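Local coordinates for protein mosquitocidal toxin (Lysinibacillus sphaericus, PDB 2VSE) that kills mosquito larvae, probably by ADP-ribosylating target proteins with an enzymatic domain that is accompanied by four ricin-B-like lectin domains, at residues Asn446-Asn451 and Lys550-Asn555. Numbering follows the deposited sequence.
Sequences NSDKEN and KPFSFN
Asp448 OD1 is approached by two groups: the edge of the Phe552 ring at CE1, 3.1 Å away and near the ring plane, where the slightly positive ring hydrogens probably suit a carboxylate oxygen, and Asn446 ND2, through a weak hydrogen bond of 3.2 Å. The carboxylate is turned 30° from that ring, and its other oxygen, OD2, has a long, weak ion pair with Arg654. Asn446 also holds the aspartate within its own loop: its OD1 accepts from Asp448 N at 2.9 Å, closing an Asx turn. Phe552 reaches across because its CG stands anti to the backbone N (chi1 -170°). Phe552 also turns its CE2 onto a face of Phe554, 3.5 Å above the plane and over the ring centre. At its edge, Phe554 CZ meets Glu450 N of 446-451 at 3.7 Å; Asp448 O approaches CE1 of Phe554 obliquely, also at 3.7 Å. Glu450 CG lies against the same CZ at 4.0 Å, and beyond it the extended chain carries the carboxylate to a salt bridge with Arg605 and a hydrogen bond with Tyr656. The contact thus joins the loop between strands 440-445 and 454-459 of one ricin-B-like β-trefoil to the chain leaving its last strand, 547-551, with strand 419-425 beside Phe552 and strands 596-601 and 640-645 of the following trefoil packing on Phe554.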
loop_
_atom_site.group_PDB
_atom_site.type_symbol
_atom_site.label_atom_id
_atom_site.label_comp_id
_atom_site.label_asym_id
_atom_site.label_seq_id
_atom_site.Cartn_x
_atom_site.Cartn_y
_atom_site.Cartn_z
ATOM N N ASN A 446 2.752 -21.336 3.950
ATOM C CA ASN A 446 3.564 -20.251 4.458
ATOM C C ASN A 446 3.730 -20.331 5.964
ATOM O O ASN A 446 2.780 -20.644 6.685
ATOM C CB ASN A 446 2.993 -18.894 4.079
ATOM C CG ASN A 446 3.735 -17.766 4.752
ATOM O OD1 ASN A 446 4.920 -17.559 4.515
ATOM N ND2 ASN A 446 3.057 -17.067 5.643
ATOM N N SER A 447 4.947 -20.060 6.428
ATOM C CA SER A 447 5.190 -19.804 7.852
ATOM C C SER A 447 6.212 -18.678 8.061
ATOM O O SER A 447 6.866 -18.607 9.106
ATOM C CB SER A 447 5.576 -21.089 8.607
ATOM O OG SER A 447 6.722 -21.689 8.042
ATOM N N ASP A 448 6.334 -17.809 7.051
ATOM C CA ASP A 448 7.051 -16.534 7.172
ATOM C C ASP A 448 8.550 -16.694 7.444
ATOM O O ASP A 448 9.150 -15.889 8.155
ATOM C CB ASP A 448 6.391 -15.637 8.246
ATOM C CG ASP A 448 4.970 -15.229 7.883
ATOM O OD1 ASP A 448 4.790 -14.633 6.807
ATOM O OD2 ASP A 448 4.037 -15.486 8.660
ATOM N N LYS A 449 9.148 -17.729 6.858
ATOM C CA LYS A 449 10.584 -17.986 6.994
ATOM C C LYS A 449 11.425 -17.442 5.839
ATOM O O LYS A 449 10.915 -17.214 4.744
ATOM C CB LYS A 449 10.867 -19.479 7.223
ATOM C CG LYS A 449 9.830 -20.447 6.665
ATOM C CD LYS A 449 9.716 -21.689 7.547
ATOM C CE LYS A 449 10.600 -22.836 7.083
ATOM N NZ LYS A 449 9.868 -23.785 6.196
ATOM N N GLU A 450 12.712 -17.234 6.115
ATOM C CA GLU A 450 13.692 -16.713 5.153
ATOM C C GLU A 450 13.673 -17.412 3.798
ATOM O O GLU A 450 13.710 -16.752 2.756
ATOM C CB GLU A 450 15.103 -16.820 5.734
ATOM C CG GLU A 450 15.399 -15.815 6.817
ATOM C CD GLU A 450 16.860 -15.807 7.194
ATOM O OE1 GLU A 450 17.294 -16.660 8.001
ATOM O OE2 GLU A 450 17.576 -14.931 6.675
ATOM N N ASN A 451 13.613 -18.743 3.826
ATOM C CA ASN A 451 13.595 -19.546 2.611
ATOM C C ASN A 451 12.240 -19.532 1.919
ATOM O O ASN A 451 12.034 -20.272 0.948
ATOM C CB ASN A 451 14.075 -20.989 2.874
ATOM C CG ASN A 451 13.033 -21.856 3.597
ATOM O OD1 ASN A 451 12.010 -21.366 4.085
ATOM N ND2 ASN A 451 13.304 -23.152 3.672
ATOM N N LYS A 550 3.672 -10.628 -3.114
ATOM C CA LYS A 550 3.350 -9.778 -1.987
ATOM C C LYS A 550 4.601 -9.297 -1.238
ATOM O O LYS A 550 5.429 -10.110 -0.847
ATOM C CB LYS A 550 2.396 -10.517 -1.044
ATOM C CG LYS A 550 1.641 -9.627 -0.111
ATOM C CD LYS A 550 0.854 -10.432 0.932
ATOM C CE LYS A 550 -0.437 -11.070 0.370
ATOM N NZ LYS A 550 -1.308 -11.664 1.468
ATOM N N PRO A 551 4.735 -7.967 -1.046
ATOM C CA PRO A 551 5.811 -7.390 -0.242
ATOM C C PRO A 551 5.962 -8.062 1.111
ATOM O O PRO A 551 4.978 -8.312 1.804
ATOM C CB PRO A 551 5.355 -5.939 -0.056
ATOM C CG PRO A 551 4.624 -5.638 -1.323
ATOM C CD PRO A 551 3.875 -6.909 -1.626
ATOM N N PHE A 552 7.193 -8.380 1.474
ATOM C CA PHE A 552 7.464 -8.985 2.765
ATOM C C PHE A 552 8.596 -8.216 3.417
ATOM O O PHE A 552 9.622 -7.981 2.795
ATOM C CB PHE A 552 7.831 -10.473 2.625
ATOM C CG PHE A 552 7.895 -11.207 3.940
ATOM C CD1 PHE A 552 6.812 -11.946 4.385
ATOM C CD2 PHE A 552 9.037 -11.142 4.741
ATOM C CE1 PHE A 552 6.854 -12.614 5.614
ATOM C CE2 PHE A 552 9.093 -11.789 5.967
ATOM C CZ PHE A 552 7.995 -12.530 6.413
ATOM N N SER A 553 8.419 -7.812 4.665
ATOM C CA SER A 553 9.530 -7.185 5.360
ATOM C C SER A 553 9.819 -7.852 6.686
ATOM O O SER A 553 8.922 -8.038 7.490
ATOM C CB SER A 553 9.304 -5.690 5.569
ATOM O OG SER A 553 10.555 -5.081 5.866
ATOM N N PHE A 554 11.076 -8.209 6.901
ATOM C CA PHE A 554 11.493 -8.793 8.161
ATOM C C PHE A 554 11.635 -7.763 9.279
ATOM O O PHE A 554 11.388 -8.094 10.440
ATOM C CB PHE A 554 12.771 -9.617 8.013
ATOM C CG PHE A 554 12.525 -11.046 7.599
ATOM C CD1 PHE A 554 11.971 -11.960 8.493
ATOM C CD2 PHE A 554 12.837 -11.476 6.315
ATOM C CE1 PHE A 554 11.737 -13.274 8.111
ATOM C CE2 PHE A 554 12.599 -12.786 5.932
ATOM C CZ PHE A 554 12.048 -13.684 6.831
ATOM N N ASN A 555 12.029 -6.528 8.962
ATOM C CA ASN A 555 11.947 -5.497 9.991
ATOM C C ASN A 555 10.650 -4.687 9.930
ATOM O O ASN A 555 10.620 -3.524 9.518
ATOM C CB ASN A 555 13.241 -4.685 10.213
ATOM C CG ASN A 555 13.558 -3.746 9.097
ATOM O OD1 ASN A 555 13.449 -4.088 7.927
ATOM N ND2 ASN A 555 13.998 -2.551 9.457
#